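Local coordinates for putative ABC transporter (Thermobispora bispora, PDB 4PE6), which probably serves as the solute-binding protein of an ABC transporter, with a likely carbohydrate-type substrate, and holds a trihydroxybutanoic acid molecule in this crystal, at residues Leu268-Asp273 with Glu316-Gln321; Ala309-Thr314 with Pro334-Thr339. All blocks are in the same frame, centred on the assembly; numbering follows the deposited sequence.

Contact 1: residues Leu268-Asp273 with Glu316-Gln321; sequences LWAALD and ELFRQQ
Phe318 reaches from one helix onto the flank of the other, laying its ring against Trp269 and Ala270. Its side chain can be followed outward. CB lies near CB and CD1 of Trp269. With CG anti to the backbone N (chi1 167°), the ring is carried across to helix 263-275, where CG and CD2 come under the Trp269 methylene: CB of Trp269 stands 4.0 Å from the centroid of the Phe318 ring, a CH-pi contact over the face. That same face takes the backbone N of Ala270. CE1 touches the Ala270 methyl, and CZ of Phe318 is the closest of the ring atoms, 3.4 Å from CA of Ala270. CE2 of Phe318 finishes the circuit at the ring edge, where OD2 of Asp273 lies 3.6 Å away, near the ring plane.

Asp273 is also gripped by Arg319, side-on and through two nitrogens. NH2 of Arg319 gives a 2.8 Å bond to OD1 of Asp273, while NE of Arg319 bonds OD2 of Asp273 at 3.0 Å; both are nearly straight, both meet the oxygens on the syn side, and the carboxylate and guanidinium planes are 21° apart. The extended arginine chain brings the guanidinium there. Asp273 OD1 also pairs with Arg315, which probably steadies its negative charge.

The two helix segments cross at -80°, their axes 9.9 Å apart. Away from this contact, helix 263-275 rests on the lobe built on strands 20-25 and 84-88 of the two-lobed periplasmic-binding-protein fold, through Leu268, Leu272 and Ala271, while its Trp269-Ala270-Asp273 flank meets helix 315-327.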
ATOM      1  N   LEU A 268     -11.988  -9.041   1.223  1.00 17.67           N
ATOM      2  CA  LEU A 268     -12.962  -9.974   0.648  1.00 18.47           C
ATOM      3  C   LEU A 268     -13.422 -10.983   1.703  1.00 19.08           C
ATOM      4  O   LEU A 268     -14.616 -11.240   1.843  1.00 19.53           O
ATOM      5  CB  LEU A 268     -12.331 -10.722  -0.533  1.00 18.86           C
ATOM      6  CG  LEU A 268     -13.111 -11.857  -1.186  1.00 19.43           C
ATOM      7  CD1 LEU A 268     -14.451 -11.387  -1.711  1.00 19.35           C
ATOM      8  CD2 LEU A 268     -12.297 -12.514  -2.285  1.00 20.11           C
ATOM      9  N   TRP A 269     -12.473 -11.584   2.416  1.00 19.81           N
ATOM     10  CA  TRP A 269     -12.814 -12.575   3.444  1.00 20.34           C
ATOM     11  C   TRP A 269     -13.581 -11.934   4.587  1.00 19.95           C
ATOM     12  O   TRP A 269     -14.552 -12.500   5.070  1.00 20.23           O
ATOM     13  CB  TRP A 269     -11.588 -13.308   3.965  1.00 21.23           C
ATOM     14  CG  TRP A 269     -10.868 -14.090   2.877  1.00 22.33           C
ATOM     15  CD1 TRP A 269      -9.555 -14.018   2.571  1.00 22.92           C
ATOM     16  CD2 TRP A 269     -11.441 -15.033   1.967  1.00 23.61           C
ATOM     17  NE1 TRP A 269      -9.253 -14.862   1.523  1.00 23.70           N
ATOM     18  CE2 TRP A 269     -10.398 -15.485   1.121  1.00 24.39           C
ATOM     19  CE3 TRP A 269     -12.732 -15.541   1.778  1.00 24.41           C
ATOM     20  CZ2 TRP A 269     -10.601 -16.428   0.110  1.00 25.60           C
ATOM     21  CZ3 TRP A 269     -12.935 -16.505   0.785  1.00 25.83           C
ATOM     22  CH2 TRP A 269     -11.871 -16.917  -0.054  1.00 26.15           C
ATOM     23  N   ALA A 270     -13.165 -10.747   5.000  1.00 19.39           N
ATOM     24  CA  ALA A 270     -13.945  -9.986   5.978  1.00 19.16           C
ATOM     25  C   ALA A 270     -15.398  -9.782   5.529  1.00 18.78           C
ATOM     26  O   ALA A 270     -16.339 -10.013   6.284  1.00 18.43           O
ATOM     27  CB  ALA A 270     -13.279  -8.647   6.254  1.00 19.08           C
ATOM     28  N   ALA A 271     -15.584  -9.345   4.289  1.00 18.65           N
ATOM     29  CA  ALA A 271     -16.928  -9.121   3.768  1.00 18.58           C
ATOM     30  C   ALA A 271     -17.779 -10.387   3.815  1.00 18.82           C
ATOM     31  O   ALA A 271     -18.947 -10.329   4.207  1.00 18.60           O
ATOM     32  CB  ALA A 271     -16.875  -8.550   2.355  1.00 18.61           C
ATOM     33  N   LEU A 272     -17.206 -11.520   3.410  1.00 19.09           N
ATOM     34  CA  LEU A 272     -17.949 -12.755   3.383  1.00 19.86           C
ATOM     35  C   LEU A 272     -18.329 -13.190   4.805  1.00 19.96           C
ATOM     36  O   LEU A 272     -19.422 -13.687   5.012  1.00 20.40           O
ATOM     37  CB  LEU A 272     -17.164 -13.871   2.708  1.00 20.40           C
ATOM     38  CG  LEU A 272     -16.876 -13.671   1.224  1.00 20.96           C
ATOM     39  CD1 LEU A 272     -16.197 -14.924   0.685  1.00 21.82           C
ATOM     40  CD2 LEU A 272     -18.121 -13.364   0.426  1.00 21.24           C
ATOM     41  N   ASP A 273     -17.456 -12.952   5.769  1.00 19.94           N
ATOM     42  CA  ASP A 273     -17.779 -13.294   7.165  1.00 20.29           C
ATOM     43  C   ASP A 273     -18.885 -12.380   7.694  1.00 19.72           C
ATOM     44  O   ASP A 273     -19.814 -12.828   8.394  1.00 19.57           O
ATOM     45  CB  ASP A 273     -16.526 -13.268   8.047  1.00 21.03           C
ATOM     46  CG  ASP A 273     -15.747 -14.607   7.998  1.00 22.20           C
ATOM     47  OD1 ASP A 273     -16.225 -15.550   7.332  1.00 23.42           O
ATOM     48  OD2 ASP A 273     -14.680 -14.735   8.626  1.00 22.75           O
ATOM     49  N   GLU A 316      -9.043 -19.017   6.032  1.00 32.59           N
ATOM     50  CA  GLU A 316      -8.557 -19.507   7.321  1.00 34.92           C
ATOM     51  C   GLU A 316      -7.456 -18.621   7.942  1.00 32.98           C
ATOM     52  O   GLU A 316      -7.502 -18.306   9.140  1.00 30.76           O
ATOM     53  CB  GLU A 316      -8.076 -20.974   7.195  1.00 39.46           C
ATOM     54  CG  GLU A 316      -8.273 -21.782   8.468  1.00 43.97           C
ATOM     55  CD  GLU A 316      -9.682 -21.637   9.042  1.00 46.40           C
ATOM     56  OE1 GLU A 316     -10.657 -22.014   8.350  1.00 49.92           O
ATOM     57  OE2 GLU A 316      -9.819 -21.124  10.182  1.00 48.16           O
ATOM     58  N   LEU A 317      -6.480 -18.201   7.133  1.00 31.71           N
ATOM     59  CA  LEU A 317      -5.433 -17.300   7.641  1.00 31.58           C
ATOM     60  C   LEU A 317      -6.027 -15.963   8.053  1.00 29.59           C
ATOM     61  O   LEU A 317      -5.636 -15.402   9.068  1.00 29.63           O
ATOM     62  CB  LEU A 317      -4.298 -17.093   6.626  1.00 32.07           C
ATOM     63  CG  LEU A 317      -3.357 -18.293   6.441  1.00 34.88           C
ATOM     64  CD1 LEU A 317      -2.371 -18.024   5.307  1.00 35.15           C
ATOM     65  CD2 LEU A 317      -2.608 -18.638   7.728  1.00 36.19           C
ATOM     66  N   PHE A 318      -6.992 -15.471   7.278  1.00 28.03           N
ATOM     67  CA  PHE A 318      -7.734 -14.269   7.662  1.00 26.71           C
ATOM     68  C   PHE A 318      -8.334 -14.399   9.066  1.00 27.44           C
ATOM     69  O   PHE A 318      -8.091 -13.562   9.931  1.00 27.11           O
ATOM     70  CB  PHE A 318      -8.840 -13.952   6.657  1.00 25.32           C
ATOM     71  CG  PHE A 318      -9.818 -12.935   7.159  1.00 23.83           C
ATOM     72  CD1 PHE A 318      -9.477 -11.604   7.190  1.00 22.89           C
ATOM     73  CD2 PHE A 318     -11.060 -13.323   7.643  1.00 23.63           C
ATOM     74  CE1 PHE A 318     -10.353 -10.656   7.691  1.00 22.67           C
ATOM     75  CE2 PHE A 318     -11.941 -12.383   8.139  1.00 23.26           C
ATOM     76  CZ  PHE A 318     -11.594 -11.047   8.153  1.00 22.76           C
ATOM     77  N   ARG A 319      -9.113 -15.460   9.275  1.00 28.98           N
ATOM     78  CA  ARG A 319      -9.765 -15.707  10.562  1.00 30.03           C
ATOM     79  C   ARG A 319      -8.771 -15.821  11.714  1.00 32.20           C
ATOM     80  O   ARG A 319      -9.027 -15.299  12.808  1.00 33.02           O
ATOM     81  CB  ARG A 319     -10.667 -16.945  10.492  1.00 30.58           C
ATOM     82  CG  ARG A 319     -11.993 -16.659   9.803  1.00 29.08           C
ATOM     83  CD  ARG A 319     -12.793 -17.929   9.601  1.00 29.76           C
ATOM     84  NE  ARG A 319     -14.043 -17.676   8.891  1.00 28.77           N
ATOM     85  CZ  ARG A 319     -14.870 -18.631   8.484  1.00 29.32           C
ATOM     86  NH1 ARG A 319     -14.585 -19.903   8.707  1.00 30.39           N
ATOM     87  NH2 ARG A 319     -15.994 -18.311   7.852  1.00 29.12           N
ATOM     88  N   GLN A 320      -7.642 -16.486  11.468  1.00 33.60           N
ATOM     89  CA  GLN A 320      -6.568 -16.563  12.462  1.00 35.27           C
ATOM     90  C   GLN A 320      -6.107 -15.187  12.892  1.00 33.33           C
ATOM     91  O   GLN A 320      -5.928 -14.933  14.078  1.00 32.83           O
ATOM     92  CB  GLN A 320      -5.354 -17.317  11.920  1.00 38.11           C
ATOM     93  CG  GLN A 320      -5.490 -18.826  11.873  1.00 41.88           C
ATOM     94  CD  GLN A 320      -4.238 -19.474  11.295  1.00 45.31           C
ATOM     95  OE1 GLN A 320      -3.115 -18.986  11.500  1.00 46.72           O
ATOM     96  NE2 GLN A 320      -4.420 -20.568  10.558  1.00 46.83           N
ATOM     97  N   GLN A 321      -5.871 -14.308  11.920  1.00 31.37           N
ATOM     98  CA  GLN A 321      -5.410 -12.948  12.225  1.00 30.87           C
ATOM     99  C   GLN A 321      -6.463 -12.168  12.992  1.00 29.77           C
ATOM    100  O   GLN A 321      -6.124 -11.431  13.914  1.00 29.92           O
ATOM    101  CB  GLN A 321      -5.008 -12.178  10.953  1.00 30.26           C
ATOM    102  CG  GLN A 321      -4.683 -10.698  11.180  1.00 30.87           C
ATOM    103  CD  GLN A 321      -3.317 -10.445  11.807  1.00 33.62           C
ATOM    104  OE1 GLN A 321      -2.435 -11.302  11.778  1.00 36.02           O
ATOM    105  NE2 GLN A 321      -3.133  -9.243  12.361  1.00 34.12           N
TER

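Contact 2: residues Ala309-Thr314 with Pro334-Thr339; sequences AAWPWT and PPIPST
The indole of Trp311 carries the ring of Pro334 on one face: Pro334 CG lies 3.9 Å from the centroid of the five-membered ring in a CH-pi contact, and Pro334 CD sits above the middle of the indole. The two side chains cross at about a right angle. At the indole edge, near its plane, are the carbonyl O of Pro335 and CG1 of Ile336, the latter 4.2 Å from CZ3 of Trp311. CG of Pro334 touches a second indole as well, with CH2 of Trp313 3.5 Å from CG of Pro334 in an oblique approach. Separately, CB of Trp311 lies over one face of the Trp313 ring.

Trp311 has CG anti to its carbonyl carbon (chi1 -61°), which swings the indole toward 334-339 although the CB bond does not point there. Its NE1 is hydrogen-bonded to the carbonyl of Ile288, which probably restrains the rotation of the indole. Replaced by an alanine, Trp311 would probably leave Pro334 without the aromatic face beneath it and the Ile288 carbonyl without this donor.

Next along, Pro312 makes the centre of an inverse gamma turn and meets the proline-rich segment 334-339 through its ring: CD lies 3.4 Å from the carbonyl O of Pro335, and CG is 4.1 Å from CG of Pro337. No hydrogen bond joins the two segments.

These C-terminal segments lie along strand 283-290, probably part of the same lobe of the two-lobed binding-protein fold as strands 20-25 and 84-88. That strand backs the cluster, Val289 meeting Trp311 and Pro287 meeting both Trp313 and Pro334. Trp313 also packs on helix 263-275 and bonds Asp260 through NE1, while Ile336 and Pro337 lie on Trp299 of helix 293-302.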
ATOM      1  N   ALA A 309       5.194  -7.931  -3.666  1.00 21.92           N
ATOM      2  CA  ALA A 309       5.071  -8.901  -2.590  1.00 22.19           C
ATOM      3  C   ALA A 309       3.757  -8.657  -1.856  1.00 21.78           C
ATOM      4  O   ALA A 309       3.386  -7.494  -1.571  1.00 21.21           O
ATOM      5  CB  ALA A 309       6.249  -8.795  -1.630  1.00 22.55           C
ATOM      6  N   ALA A 310       3.070  -9.752  -1.564  1.00 22.02           N
ATOM      7  CA  ALA A 310       1.719  -9.745  -1.005  1.00 21.95           C
ATOM      8  C   ALA A 310       1.523 -10.977  -0.135  1.00 22.88           C
ATOM      9  O   ALA A 310       2.040 -12.031  -0.466  1.00 23.56           O
ATOM     10  CB  ALA A 310       0.702  -9.723  -2.138  1.00 21.84           C
ATOM     11  N   TRP A 311       0.810 -10.861   0.991  1.00 22.60           N
ATOM     12  CA  TRP A 311       0.600 -12.036   1.826  1.00 23.79           C
ATOM     13  C   TRP A 311      -0.545 -12.882   1.235  1.00 24.41           C
ATOM     14  O   TRP A 311      -1.563 -12.335   0.789  1.00 23.82           O
ATOM     15  CB  TRP A 311       0.315 -11.651   3.279  1.00 23.70           C
ATOM     16  CG  TRP A 311       1.409 -10.900   3.964  1.00 23.70           C
ATOM     17  CD1 TRP A 311       1.303  -9.678   4.569  1.00 23.38           C
ATOM     18  CD2 TRP A 311       2.762 -11.315   4.143  1.00 24.69           C
ATOM     19  NE1 TRP A 311       2.510  -9.313   5.132  1.00 23.87           N
ATOM     20  CE2 TRP A 311       3.424 -10.294   4.870  1.00 24.72           C
ATOM     21  CE3 TRP A 311       3.489 -12.454   3.763  1.00 25.94           C
ATOM     22  CZ2 TRP A 311       4.774 -10.370   5.205  1.00 25.65           C
ATOM     23  CZ3 TRP A 311       4.824 -12.529   4.111  1.00 27.04           C
ATOM     24  CH2 TRP A 311       5.453 -11.492   4.826  1.00 26.80           C
ATOM     25  N   PRO A 312      -0.372 -14.210   1.177  1.00 25.86           N
ATOM     26  CA  PRO A 312      -1.418 -15.047   0.588  1.00 26.67           C
ATOM     27  C   PRO A 312      -2.530 -15.377   1.589  1.00 26.52           C
ATOM     28  O   PRO A 312      -2.533 -16.452   2.204  1.00 28.09           O
ATOM     29  CB  PRO A 312      -0.646 -16.307   0.153  1.00 28.38           C
ATOM     30  CG  PRO A 312       0.453 -16.413   1.164  1.00 29.10           C
ATOM     31  CD  PRO A 312       0.825 -14.999   1.540  1.00 27.48           C
ATOM     32  N   TRP A 313      -3.473 -14.459   1.754  1.00 25.40           N
ATOM     33  CA  TRP A 313      -4.571 -14.684   2.689  1.00 25.25           C
ATOM     34  C   TRP A 313      -5.549 -15.718   2.162  1.00 26.89           C
ATOM     35  O   TRP A 313      -6.070 -15.593   1.056  1.00 27.84           O
ATOM     36  CB  TRP A 313      -5.309 -13.372   3.004  1.00 23.50           C
ATOM     37  CG  TRP A 313      -4.413 -12.363   3.557  1.00 22.32           C
ATOM     38  CD1 TRP A 313      -3.930 -11.272   2.910  1.00 21.52           C
ATOM     39  CD2 TRP A 313      -3.850 -12.339   4.872  1.00 22.40           C
ATOM     40  NE1 TRP A 313      -3.094 -10.571   3.732  1.00 21.35           N
ATOM     41  CE2 TRP A 313      -3.025 -11.207   4.945  1.00 21.83           C
ATOM     42  CE3 TRP A 313      -3.961 -13.173   5.995  1.00 23.60           C
ATOM     43  CZ2 TRP A 313      -2.318 -10.865   6.093  1.00 22.37           C
ATOM     44  CZ3 TRP A 313      -3.245 -12.843   7.145  1.00 23.90           C
ATOM     45  CH2 TRP A 313      -2.440 -11.693   7.187  1.00 23.55           C
ATOM     46  N   THR A 314      -5.736 -16.772   2.937  1.00 28.57           N
ATOM     47  CA  THR A 314      -6.841 -17.684   2.763  1.00 29.97           C
ATOM     48  C   THR A 314      -7.899 -17.222   3.753  1.00 29.42           C
ATOM     49  O   THR A 314      -7.629 -16.437   4.660  1.00 28.29           O
ATOM     50  CB  THR A 314      -6.441 -19.131   3.079  1.00 31.96           C
ATOM     51  OG1 THR A 314      -5.923 -19.211   4.417  1.00 32.39           O
ATOM     52  CG2 THR A 314      -5.380 -19.634   2.083  1.00 33.43           C
ATOM     53  N   PRO A 334       2.322 -14.218   7.982  1.00 70.14           N
ATOM     54  CA  PRO A 334       2.002 -15.164   6.931  1.00 68.39           C
ATOM     55  C   PRO A 334       3.268 -15.629   6.220  1.00 66.67           C
ATOM     56  O   PRO A 334       4.323 -14.990   6.337  1.00 65.16           O
ATOM     57  CB  PRO A 334       1.084 -14.363   5.990  1.00 70.09           C
ATOM     58  CG  PRO A 334       0.694 -13.144   6.758  1.00 71.72           C
ATOM     59  CD  PRO A 334       1.878 -12.863   7.630  1.00 71.55           C
ATOM     60  N   PRO A 335       3.174 -16.753   5.505  1.00 66.57           N
ATOM     61  CA  PRO A 335       4.353 -17.310   4.886  1.00 65.77           C
ATOM     62  C   PRO A 335       4.616 -16.644   3.551  1.00 64.29           C
ATOM     63  O   PRO A 335       3.683 -16.227   2.858  1.00 64.67           O
ATOM     64  CB  PRO A 335       3.973 -18.778   4.693  1.00 67.82           C
ATOM     65  CG  PRO A 335       2.500 -18.744   4.466  1.00 69.48           C
ATOM     66  CD  PRO A 335       1.962 -17.525   5.170  1.00 68.30           C
ATOM     67  N   ILE A 336       5.888 -16.541   3.200  1.00 62.56           N
ATOM     68  CA  ILE A 336       6.262 -16.091   1.880  1.00 62.74           C
ATOM     69  C   ILE A 336       5.866 -17.228   0.952  1.00 65.54           C
ATOM     70  O   ILE A 336       6.245 -18.375   1.196  1.00 66.92           O
ATOM     71  CB  ILE A 336       7.772 -15.811   1.771  1.00 60.73           C
ATOM     72  CG1 ILE A 336       8.177 -14.713   2.761  1.00 59.36           C
ATOM     73  CG2 ILE A 336       8.138 -15.417   0.344  1.00 60.96           C
ATOM     74  CD1 ILE A 336       9.648 -14.687   3.107  1.00 59.02           C
ATOM     75  N   PRO A 337       5.074 -16.933  -0.090  1.00 68.02           N
ATOM     76  CA  PRO A 337       4.726 -18.025  -0.999  1.00 72.24           C
ATOM     77  C   PRO A 337       5.975 -18.537  -1.717  1.00 73.49           C
ATOM     78  O   PRO A 337       6.843 -17.733  -2.057  1.00 70.55           O
ATOM     79  CB  PRO A 337       3.765 -17.371  -2.010  1.00 75.39           C
ATOM     80  CG  PRO A 337       3.513 -15.981  -1.530  1.00 73.05           C
ATOM     81  CD  PRO A 337       4.606 -15.623  -0.576  1.00 68.23           C
ATOM     82  N   SER A 338       6.081 -19.855  -1.909  1.00 77.29           N
ATOM     83  CA  SER A 338       7.124 -20.427  -2.779  1.00 80.34           C
ATOM     84  C   SER A 338       6.577 -20.668  -4.195  1.00 86.05           C
ATOM     85  O   SER A 338       7.332 -21.008  -5.108  1.00 88.54           O
ATOM     86  CB  SER A 338       7.692 -21.721  -2.189  1.00 82.57           C
ATOM     87  OG  SER A 338       6.697 -22.719  -2.093  1.00 86.88           O
ATOM     88  N   THR A 339       5.266 -20.471  -4.363  1.00 88.57           N
ATOM     89  CA  THR A 339       4.602 -20.590  -5.662  1.00 95.13           C
ATOM     90  C   THR A 339       3.502 -19.538  -5.798  1.00 95.43           C
ATOM     91  O   THR A 339       3.561 -18.675  -6.673  1.00 97.11           O
ATOM     92  CB  THR A 339       3.991 -21.995  -5.858  1.00102.13           C
ATOM     93  OG1 THR A 339       3.353 -22.067  -7.140  1.00109.82           O
ATOM     94  CG2 THR A 339       2.969 -22.324  -4.758  1.00100.48           C
TER

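How the contacts relate
Helix 315-327 connects the two contacts: it supplies half of contact 1, and the segments of contact 2 flank it in the chain, 309-314 leading in and 334-339 following it. Their centres are 15 Å apart, and they meet where Trp269 NE1 probably donates a hydrogen bond to the Trp313 carbonyl and where Leu317 packs on Pro312. Contact 1 is buried, helix against helix, and combines an aromatic contact with a salt bridge. Contact 2 is only partly buried and joins irregular segments by proline-tryptophan packing, with the exposed Pro335 on its surface side. The side chain of Trp311 in contact 2 is about 12 Å from the bound trihydroxybutanoic acid.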